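Local coordinates for protein 3,4-dihydroxy-2-butanone 4-phosphate synthase (PDB 6MNZ) that probably converts D-ribulose 5-phosphate into formate and 3,4-dihydroxy-2-butanone 4-phosphate, a step of riboflavin biosynthesis that uses magnesium or manganese, at residues A37-N46 and A101-V112; I196-V206 and Y324-I333. One frame throughout, in Å; residues are numbered along the deposited sequence.

Contact 1: residues A37-N46 and A101-V112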
loop_
_atom_site.group_PDB
_atom_site.type_symbol
_atom_site.label_atom_id
_atom_site.label_comp_id
_atom_site.label_asym_id
_atom_site.label_seq_id
_atom_site.Cartn_x
_atom_site.Cartn_y
_atom_site.Cartn_z
ATOM N N ALA A 37 -9.169 -30.530 -3.568
ATOM C CA ALA A 37 -8.800 -30.998 -2.238
ATOM C C ALA A 37 -9.827 -31.971 -1.680
ATOM O O ALA A 37 -9.465 -32.928 -0.988
ATOM C CB ALA A 37 -8.635 -29.805 -1.295
ATOM N N THR A 38 -11.090 -31.831 -2.087
ATOM C CA THR A 38 -12.133 -32.711 -1.577
ATOM C C THR A 38 -11.991 -34.128 -2.118
ATOM O O THR A 38 -12.443 -35.081 -1.474
ATOM C CB THR A 38 -13.508 -32.144 -1.928
ATOM O OG1 THR A 38 -13.567 -30.763 -1.550
ATOM C CG2 THR A 38 -14.606 -32.912 -1.210
ATOM N N HIS A 39 -11.430 -34.284 -3.316
ATOM C CA HIS A 39 -11.266 -35.594 -3.930
ATOM C C HIS A 39 -9.846 -36.133 -3.804
ATOM O O HIS A 39 -9.530 -37.158 -4.416
ATOM C CB HIS A 39 -11.663 -35.538 -5.407
ATOM C CG HIS A 39 -13.124 -35.312 -5.631
ATOM N ND1 HIS A 39 -14.078 -36.268 -5.359
ATOM C CD2 HIS A 39 -13.794 -34.242 -6.122
ATOM C CE1 HIS A 39 -15.276 -35.781 -5.626
ATOM N NE2 HIS A 39 -15.132 -34.555 -6.096
ATOM N N VAL A 40 -8.994 -35.492 -3.002
ATOM C CA VAL A 40 -7.595 -35.897 -2.931
ATOM C C VAL A 40 -7.475 -37.192 -2.139
ATOM O O VAL A 40 -8.092 -37.354 -1.077
ATOM C CB VAL A 40 -6.736 -34.782 -2.311
ATOM C CG1 VAL A 40 -6.945 -34.710 -0.807
ATOM C CG2 VAL A 40 -5.265 -35.006 -2.642
ATOM N N ARG A 41 -6.624 -38.089 -2.615
ATOM C CA ARG A 41 -6.470 -39.427 -2.066
ATOM C C ARG A 41 -4.995 -39.714 -1.847
ATOM O O ARG A 41 -4.134 -39.010 -2.386
ATOM C CB ARG A 41 -7.076 -40.485 -3.000
ATOM C CG ARG A 41 -8.516 -40.197 -3.404
ATOM C CD ARG A 41 -8.955 -41.057 -4.577
ATOM N NE ARG A 41 -8.077 -40.901 -5.733
ATOM C CZ ARG A 41 -8.227 -41.552 -6.883
ATOM N NH1 ARG A 41 -9.340 -42.231 -7.122
ATOM N NH2 ARG A 41 -7.320 -41.418 -7.842
ATOM N N PRO A 42 -4.671 -40.627 -0.923
ATOM C CA PRO A 42 -3.261 -40.960 -0.677
ATOM C C PRO A 42 -2.434 -41.071 -1.948
ATOM O O PRO A 42 -1.385 -40.431 -2.065
ATOM C CB PRO A 42 -3.347 -42.307 0.053
ATOM C CG PRO A 42 -4.655 -42.243 0.790
ATOM C CD PRO A 42 -5.579 -41.335 0.000
ATOM N N GLU A 43 -2.908 -41.853 -2.918
ATOM C CA GLU A 43 -2.141 -42.054 -4.142
ATOM C C GLU A 43 -2.024 -40.780 -4.966
ATOM O O GLU A 43 -1.090 -40.662 -5.767
ATOM C CB GLU A 43 -2.772 -43.158 -4.992
ATOM C CG GLU A 43 -2.002 -44.474 -4.993
ATOM C CD GLU A 43 -0.541 -44.307 -5.376
ATOM O OE1 GLU A 43 0.326 -44.549 -4.510
ATOM O OE2 GLU A 43 -0.268 -43.795 -6.483
ATOM N N ASP A 44 -2.883 -39.788 -4.723
ATOM C CA ASP A 44 -2.749 -38.512 -5.417
ATOM C C ASP A 44 -1.583 -37.703 -4.862
ATOM O O ASP A 44 -0.751 -37.201 -5.626
ATOM C CB ASP A 44 -4.051 -37.720 -5.315
ATOM C CG ASP A 44 -5.176 -38.345 -6.115
ATOM O OD1 ASP A 44 -5.073 -38.376 -7.359
ATOM O OD2 ASP A 44 -6.193 -38.739 -5.506
ATOM N N ILE A 45 -1.447 -37.653 -3.536
ATOM C CA ILE A 45 -0.291 -36.993 -2.937
ATOM C C ILE A 45 0.994 -37.696 -3.353
ATOM O O ILE A 45 2.009 -37.050 -3.638
ATOM C CB ILE A 45 -0.434 -36.945 -1.403
ATOM C CG1 ILE A 45 -1.766 -36.307 -1.003
ATOM C CG2 ILE A 45 0.727 -36.181 -0.784
ATOM C CD1 ILE A 45 -1.990 -34.922 -1.577
ATOM N N ASN A 46 0.961 -39.028 -3.438
ATOM C CA ASN A 46 2.170 -39.772 -3.773
ATOM C C ASN A 46 2.605 -39.505 -5.208
ATOM O O ASN A 46 3.803 -39.395 -5.488
ATOM C CB ASN A 46 1.946 -41.268 -3.556
ATOM C CG ASN A 46 3.194 -42.086 -3.823
ATOM O OD1 ASN A 46 3.187 -42.995 -4.652
ATOM N ND2 ASN A 46 4.280 -41.756 -3.132
ATOM N N ALA A 101 2.207 -40.150 2.554
ATOM C CA ALA A 101 1.266 -39.754 1.512
ATOM C C ALA A 101 -0.168 -39.806 2.023
ATOM O O ALA A 101 -0.927 -38.842 1.876
ATOM C CB ALA A 101 1.435 -40.654 0.287
ATOM N N ALA A 102 -0.532 -40.899 2.694
ATOM C CA ALA A 102 -1.870 -41.006 3.264
ATOM C C ALA A 102 -2.108 -39.925 4.309
ATOM O O ALA A 102 -3.215 -39.380 4.409
ATOM C CB ALA A 102 -2.070 -42.395 3.872
ATOM N N GLU A 103 -1.150 -39.744 5.221
ATOM C CA GLU A 103 -1.363 -38.841 6.348
ATOM C C GLU A 103 -1.512 -37.398 5.879
ATOM O O GLU A 103 -2.440 -36.698 6.301
ATOM C CB GLU A 103 -0.209 -38.964 7.342
ATOM C CG GLU A 103 -0.244 -40.237 8.174
ATOM C CD GLU A 103 0.687 -40.188 9.376
ATOM O OE1 GLU A 103 1.054 -41.270 9.883
ATOM O OE2 GLU A 103 0.894 -39.086 9.929
ATOM N N ARG A 104 -0.703 -36.987 4.902
ATOM C CA ARG A 104 -0.895 -35.681 4.283
ATOM C C ARG A 104 -2.279 -35.572 3.656
ATOM O O ARG A 104 -3.020 -34.618 3.922
ATOM C CB ARG A 104 0.188 -35.439 3.233
ATOM C CG ARG A 104 1.465 -34.837 3.789
ATOM C CD ARG A 104 2.422 -34.453 2.678
ATOM N NE ARG A 104 3.633 -35.265 2.694
ATOM C CZ ARG A 104 4.575 -35.215 1.761
ATOM N NH1 ARG A 104 4.464 -34.361 0.754
ATOM N NH2 ARG A 104 5.636 -36.005 1.844
ATOM N N ALA A 105 -2.637 -36.533 2.803
ATOM C CA ALA A 105 -3.996 -36.600 2.279
ATOM C C ALA A 105 -5.020 -36.501 3.403
ATOM O O ALA A 105 -5.909 -35.643 3.374
ATOM C CB ALA A 105 -4.186 -37.895 1.487
ATOM N N HIS A 106 -4.812 -37.271 4.473
ATOM C CA HIS A 106 -5.733 -37.231 5.604
ATOM C C HIS A 106 -5.781 -35.841 6.226
ATOM O O HIS A 106 -6.860 -35.347 6.577
ATOM C CB HIS A 106 -5.321 -38.272 6.644
ATOM C CG HIS A 106 -6.137 -38.234 7.897
ATOM N ND1 HIS A 106 -7.411 -37.712 7.943
ATOM C CD2 HIS A 106 -5.862 -38.663 9.152
ATOM C CE1 HIS A 106 -7.833 -37.703 9.195
ATOM N NE2 HIS A 106 -6.923 -38.299 9.945
ATOM N N THR A 107 -4.633 -35.167 6.313
ATOM C CA THR A 107 -4.615 -33.810 6.847
ATOM C C THR A 107 -5.473 -32.878 5.997
ATOM O O THR A 107 -6.200 -32.030 6.527
ATOM C CB THR A 107 -3.177 -33.295 6.928
ATOM O OG1 THR A 107 -2.462 -34.031 7.929
ATOM C CG2 THR A 107 -3.152 -31.810 7.275
ATOM N N ILE A 108 -5.337 -32.968 4.673
ATOM C CA ILE A 108 -6.116 -32.107 3.786
ATOM C C ILE A 108 -7.607 -32.309 4.028
ATOM O O ILE A 108 -8.370 -31.344 4.154
ATOM C CB ILE A 108 -5.741 -32.375 2.318
ATOM C CG1 ILE A 108 -4.310 -31.906 2.048
ATOM C CG2 ILE A 108 -6.716 -31.679 1.377
ATOM C CD1 ILE A 108 -3.630 -32.638 0.912
ATOM N N GLN A 109 -8.039 -33.569 4.117
ATOM C CA GLN A 109 -9.456 -33.857 4.308
ATOM C C GLN A 109 -10.008 -33.127 5.524
ATOM O O GLN A 109 -11.098 -32.546 5.470
ATOM C CB GLN A 109 -9.671 -35.365 4.448
ATOM C CG GLN A 109 -9.289 -36.171 3.213
ATOM C CD GLN A 109 -9.921 -35.643 1.937
ATOM O OE1 GLN A 109 -9.347 -35.778 0.859
ATOM N NE2 GLN A 109 -11.175 -35.208 2.029
ATOM N N ALA A 110 -9.255 -33.124 6.626
ATOM C CA ALA A 110 -9.714 -32.450 7.834
ATOM C C ALA A 110 -9.916 -30.962 7.586
ATOM O O ALA A 110 -10.907 -30.378 8.042
ATOM C CB ALA A 110 -8.716 -32.672 8.970
ATOM N N ALA A 111 -9.028 -30.347 6.805
ATOM C CA ALA A 111 -9.132 -28.914 6.559
ATOM C C ALA A 111 -10.353 -28.586 5.708
ATOM O O ALA A 111 -11.091 -27.642 6.014
ATOM C CB ALA A 111 -7.858 -28.405 5.886
ATOM N N VAL A 112 -10.645 -29.420 4.706
ATOM C CA VAL A 112 -11.672 -29.106 3.720
ATOM C C VAL A 112 -12.961 -29.876 3.956
ATOM O O VAL A 112 -13.861 -29.829 3.107
ATOM C CB VAL A 112 -11.161 -29.367 2.287
ATOM C CG1 VAL A 112 -9.855 -28.626 2.047
ATOM C CG2 VAL A 112 -10.993 -30.861 2.042
#

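Contact 2: residues I196-V206 and Y324-I333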
loop_
_atom_site.group_PDB
_atom_site.type_symbol
_atom_site.label_atom_id
_atom_site.label_comp_id
_atom_site.label_asym_id
_atom_site.label_seq_id
_atom_site.Cartn_x
_atom_site.Cartn_y
_atom_site.Cartn_z
ATOM N N ILE A 196 -8.780 -16.833 -16.336
ATOM C CA ILE A 196 -9.224 -15.446 -16.216
ATOM C C ILE A 196 -10.288 -15.150 -17.264
ATOM O O ILE A 196 -11.386 -14.673 -16.954
ATOM C CB ILE A 196 -8.035 -14.479 -16.351
ATOM C CG1 ILE A 196 -7.124 -14.585 -15.131
ATOM C CG2 ILE A 196 -8.533 -13.048 -16.503
ATOM C CD1 ILE A 196 -5.801 -13.884 -15.277
ATOM N N HIS A 197 -9.952 -15.386 -18.533
ATOM C CA HIS A 197 -10.849 -15.011 -19.617
ATOM C C HIS A 197 -12.146 -15.806 -19.569
ATOM O O HIS A 197 -13.221 -15.245 -19.803
ATOM C CB HIS A 197 -10.148 -15.217 -20.959
ATOM C CG HIS A 197 -10.947 -14.754 -22.135
ATOM N ND1 HIS A 197 -11.297 -13.434 -22.325
ATOM C CD2 HIS A 197 -11.449 -15.433 -23.192
ATOM C CE1 HIS A 197 -12.008 -13.326 -23.433
ATOM N NE2 HIS A 197 -12.084 -14.518 -23.997
ATOM N N TYR A 198 -12.085 -17.064 -19.131
ATOM C CA TYR A 198 -13.307 -17.844 -18.971
ATOM C C TYR A 198 -14.236 -17.194 -17.954
ATOM O O TYR A 198 -15.422 -16.974 -18.229
ATOM C CB TYR A 198 -12.964 -19.273 -18.551
ATOM C CG TYR A 198 -14.175 -20.161 -18.392
ATOM C CD1 TYR A 198 -14.627 -20.944 -19.444
ATOM C CD2 TYR A 198 -14.830 -20.262 -17.174
ATOM C CE1 TYR A 198 -15.764 -21.715 -19.320
ATOM C CE2 TYR A 198 -15.964 -21.034 -17.037
ATOM C CZ TYR A 198 -16.435 -21.747 -18.118
ATOM O OH TYR A 198 -17.579 -22.499 -18.000
ATOM N N ARG A 199 -13.715 -16.891 -16.762
ATOM C CA ARG A 199 -14.535 -16.271 -15.727
ATOM C C ARG A 199 -15.136 -14.959 -16.213
ATOM O O ARG A 199 -16.272 -14.622 -15.862
ATOM C CB ARG A 199 -13.699 -16.038 -14.468
ATOM C CG ARG A 199 -13.285 -17.312 -13.747
ATOM C CD ARG A 199 -12.925 -17.040 -12.293
ATOM N NE ARG A 199 -14.040 -16.453 -11.555
ATOM C CZ ARG A 199 -13.978 -16.059 -10.287
ATOM N NH1 ARG A 199 -12.838 -16.151 -9.614
ATOM N NH2 ARG A 199 -15.020 -15.451 -9.734
ATOM N N MET A 200 -14.359 -14.171 -16.957
ATOM C CA MET A 200 -14.867 -12.906 -17.470
ATOM C C MET A 200 -15.949 -13.105 -18.524
ATOM O O MET A 200 -16.780 -12.212 -18.714
ATOM C CB MET A 200 -13.721 -12.079 -18.053
ATOM C CG MET A 200 -12.677 -11.658 -17.033
ATOM S SD MET A 200 -13.343 -10.657 -15.687
ATOM C CE MET A 200 -11.943 -9.597 -15.325
ATOM N N THR A 201 -15.996 -14.271 -19.168
ATOM C CA THR A 201 -16.941 -14.489 -20.254
ATOM C C THR A 201 -18.227 -15.157 -19.790
ATOM O O THR A 201 -19.248 -15.058 -20.479
ATOM C CB THR A 201 -16.306 -15.346 -21.355
ATOM O OG1 THR A 201 -15.971 -16.637 -20.828
ATOM C CG2 THR A 201 -15.052 -14.678 -21.902
ATOM N N ASN A 202 -18.179 -15.907 -18.685
ATOM C CA ASN A 202 -19.302 -16.731 -18.254
ATOM C C ASN A 202 -19.800 -16.342 -16.866
ATOM O O ASN A 202 -20.555 -17.099 -16.248
ATOM C CB ASN A 202 -18.914 -18.209 -18.281
ATOM C CG ASN A 202 -18.501 -18.675 -19.663
ATOM O OD1 ASN A 202 -17.313 -18.813 -19.954
ATOM N ND2 ASN A 202 -19.485 -18.993 -20.497
ATOM N N GLU A 203 -19.405 -15.171 -16.370
ATOM C CA GLU A 203 -19.856 -14.678 -15.077
ATOM C C GLU A 203 -20.060 -13.173 -15.156
ATOM O O GLU A 203 -19.243 -12.459 -15.746
ATOM C CB GLU A 203 -18.846 -15.007 -13.966
ATOM C CG GLU A 203 -18.455 -16.479 -13.871
ATOM C CD GLU A 203 -17.345 -16.725 -12.857
ATOM O OE1 GLU A 203 -16.914 -15.755 -12.197
ATOM O OE2 GLU A 203 -16.848 -17.869 -12.776
ATOM N N GLN A 204 -21.111 -12.687 -14.499
ATOM C CA GLN A 204 -21.283 -11.253 -14.277
ATOM C C GLN A 204 -20.435 -10.853 -13.077
ATOM O O GLN A 204 -20.797 -11.088 -11.922
ATOM C CB GLN A 204 -22.750 -10.904 -14.067
ATOM C CG GLN A 204 -23.042 -9.419 -14.192
ATOM C CD GLN A 204 -24.357 -9.023 -13.552
ATOM O OE1 GLN A 204 -24.644 -9.410 -12.419
ATOM N NE2 GLN A 204 -25.067 -8.104 -14.194
ATOM N N THR A 205 -19.225 -10.381 -13.363
ATOM C CA THR A 205 -18.252 -10.085 -12.323
ATOM C C THR A 205 -18.300 -8.635 -11.858
ATOM O O THR A 205 -17.874 -8.351 -10.734
ATOM C CB THR A 205 -16.841 -10.417 -12.818
ATOM O OG1 THR A 205 -16.874 -11.636 -13.571
ATOM C CG2 THR A 205 -15.889 -10.582 -11.648
ATOM N N VAL A 206 -18.883 -7.734 -12.645
ATOM C CA VAL A 206 -18.844 -6.304 -12.364
ATOM C C VAL A 206 -20.269 -5.817 -12.141
ATOM O O VAL A 206 -21.210 -6.322 -12.762
ATOM C CB VAL A 206 -18.174 -5.520 -13.513
ATOM C CG1 VAL A 206 -18.270 -4.022 -13.261
ATOM C CG2 VAL A 206 -16.719 -5.952 -13.680
ATOM N N TYR A 324 -6.221 -9.647 -19.608
ATOM C CA TYR A 324 -7.564 -10.211 -19.600
ATOM C C TYR A 324 -8.363 -9.733 -18.394
ATOM O O TYR A 324 -9.594 -9.636 -18.466
ATOM C CB TYR A 324 -7.500 -11.738 -19.599
ATOM C CG TYR A 324 -6.802 -12.344 -20.798
ATOM C CD1 TYR A 324 -6.537 -11.587 -21.931
ATOM C CD2 TYR A 324 -6.571 -13.710 -20.861
ATOM C CE1 TYR A 324 -5.962 -12.155 -23.050
ATOM C CE2 TYR A 324 -6.043 -14.295 -21.992
ATOM C CZ TYR A 324 -5.725 -13.512 -23.078
ATOM O OH TYR A 324 -5.177 -14.091 -24.199
ATOM N N GLN A 325 -7.691 -9.492 -17.269
ATOM C CA GLN A 325 -8.316 -8.756 -16.177
ATOM C C GLN A 325 -8.800 -7.392 -16.651
ATOM O O GLN A 325 -9.952 -7.011 -16.413
ATOM C CB GLN A 325 -7.331 -8.610 -15.018
ATOM C CG GLN A 325 -7.054 -9.906 -14.278
ATOM C CD GLN A 325 -5.856 -9.808 -13.354
ATOM O OE1 GLN A 325 -5.207 -8.766 -13.272
ATOM N NE2 GLN A 325 -5.613 -10.865 -12.590
ATOM N N THR A 326 -7.932 -6.640 -17.330
ATOM C CA THR A 326 -8.279 -5.281 -17.728
ATOM C C THR A 326 -9.496 -5.284 -18.644
ATOM O O THR A 326 -10.567 -4.786 -18.279
ATOM C CB THR A 326 -7.090 -4.612 -18.426
ATOM O OG1 THR A 326 -6.040 -4.388 -17.478
ATOM C CG2 THR A 326 -7.501 -3.271 -19.056
ATOM N N ILE A 327 -9.382 -5.954 -19.792
ATOM C CA ILE A 327 -10.403 -5.828 -20.822
ATOM C C ILE A 327 -11.662 -6.598 -20.453
ATOM O O ILE A 327 -12.760 -6.203 -20.860
ATOM C CB ILE A 327 -9.840 -6.289 -22.182
ATOM C CG1 ILE A 327 -10.472 -5.480 -23.321
ATOM C CG2 ILE A 327 -10.069 -7.781 -22.392
ATOM C CD1 ILE A 327 -10.047 -4.019 -23.356
ATOM N N GLY A 328 -11.559 -7.563 -19.537
ATOM C CA GLY A 328 -12.754 -8.207 -19.021
ATOM C C GLY A 328 -13.584 -7.290 -18.144
ATOM O O GLY A 328 -14.812 -7.248 -18.261
ATOM N N VAL A 329 -12.930 -6.534 -17.259
ATOM C CA VAL A 329 -13.633 -5.497 -16.510
ATOM C C VAL A 329 -14.130 -4.414 -17.458
ATOM O O VAL A 329 -15.317 -4.070 -17.464
ATOM C CB VAL A 329 -12.723 -4.914 -15.413
ATOM C CG1 VAL A 329 -13.366 -3.688 -14.768
ATOM C CG2 VAL A 329 -12.424 -5.970 -14.363
ATOM N N GLY A 330 -13.260 -3.960 -18.359
ATOM C CA GLY A 330 -13.662 -2.942 -19.314
ATOM C C GLY A 330 -14.768 -3.398 -20.244
ATOM O O GLY A 330 -15.620 -2.597 -20.634
ATOM N N ALA A 331 -14.849 -4.704 -20.507
ATOM C CA ALA A 331 -15.841 -5.208 -21.447
ATOM C C ALA A 331 -17.209 -5.355 -20.791
ATOM O O ALA A 331 -18.231 -5.018 -21.401
ATOM C CB ALA A 331 -15.385 -6.546 -22.029
ATOM N N GLN A 332 -17.243 -5.781 -19.526
ATOM C CA GLN A 332 -18.512 -5.875 -18.816
ATOM C C GLN A 332 -19.101 -4.499 -18.537
ATOM O O GLN A 332 -20.323 -4.326 -18.603
ATOM C CB GLN A 332 -18.326 -6.645 -17.510
ATOM C CG GLN A 332 -17.911 -8.095 -17.702
ATOM C CD GLN A 332 -17.682 -8.820 -16.387
ATOM O OE1 GLN A 332 -18.365 -8.561 -15.395
ATOM N NE2 GLN A 332 -16.691 -9.705 -16.363
ATOM N N ILE A 333 -18.248 -3.488 -18.363
ATOM C CA ILE A 333 -18.732 -2.115 -18.255
ATOM C C ILE A 333 -19.391 -1.686 -19.560
ATOM O O ILE A 333 -20.455 -1.055 -19.562
ATOM C CB ILE A 333 -17.579 -1.172 -17.865
ATOM C CG1 ILE A 333 -17.180 -1.411 -16.406
ATOM C CG2 ILE A 333 -17.976 0.280 -18.093
ATOM C CD1 ILE A 333 -15.970 -0.617 -15.951
#

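Contact 1: residues A37-N46 and A101-V112
Ile45 enters helix 101-112 as a knob into a hole, lodged among Ala101, Arg104, Ala105 and Ile108. Its CG1 branch, lying beside the backbone N (chi1 -54°), rests 3.8 Å from Ala105 CB, and Ile45 CD1 then meets Ile108 CD1 tip to tip at 3.8 Å. The other branch, CG2, lies by Arg104 CB, and the guanidinium, set obliquely to CG2, donates from NH2 to Ile99 O. Alanine suits positions 101 and 105 because a lone methyl lets the helix axes approach to 7.7 Å while they cross at 113°. Further along, Ile108 CG2 reaches both Val40 CG1, 3.7 Å away, and Ala37 CB; Val112 CG1 meets the same Ala37 methyl. Beneath this row lie Leu58 and Val161 of the six-stranded sheet, so the contact belongs to the apolar layer between helices and sheet.

The side open to solvent is still close: the rigid ring of Pro42 lies against Ala102, with Pro42 CB 3.8 Å from Ala102 CA. Packing is looser at partly exposed Thr38, whose OG1 stays 4.4 Å from Val112 CG2. Arg41 NE forms a salt bridge with Asp44 OD2 at 2.9 Å, linking the N-cap residue to the first turn. Since that charged pair makes no bond across the contact, the association probably depends mainly on shape and burial of apolar surface.

Contact 2: residues I196-V206 and Y324-I333
Two nearly parallel helices, 192-202 and 320-336, pack at the junction between the DHBP synthase part of the chain and the part related to GTP cyclohydrolase II, and the turn into strand 206-215 joins in. Met200 is the knob, set among Gln325, Gly328, Val329 and Gln332. Bends at chi2 and chi3 carry its flexible thioether along the groove until Met200 CE lies 3.8 Å from Val329 CG2. Glycine suits position 328: with no side chain there, Met200 CG lies 4.0 Å from Gly328 CA. At the other end Ile196 CG2 lies against Tyr324 CB at 3.5 Å, the two side chains crossing at about a right angle, while the His197 ring turns its edge to the Tyr324 face, centroids 5.6 Å apart and planes at 51°.

Gln332 reaches across with an extended chain. Its OE1 accepts from Thr205 N at 2.9 Å, the donor tilted 27° from the carbonyl plane, and takes a second, weak bond from Val206 N. Val206 CG2 also rests against Val329 CG1 at 4.2 Å. A neutral amide thus satisfies two backbone N-H groups in a buried interface, which probably helps fix the path of the chain from helix to strand without burying a charge.

How the contacts relate
The two contacts follow one another along the chain and do not touch: their centres are 33 Å apart and their nearest atoms about 16 Å. Contact 1 lies wholly within the DHBP synthase part, its centre about 25 Å from the centre of the chain, whereas contact 2, about 11 Å from that centre, ties this part to the one related to GTP cyclohydrolase II. Contact 2 borders the predicted substrate site, and contact 1 lies further out. In contact 1 the Arg104 side chain is about 10 Å from that of Glu164, predicted to be essential; in contact 2 Ile196 is about 4 Å, side chain to side chain, from Ala141, a predicted D-ribulose 5-phosphate-binding residue.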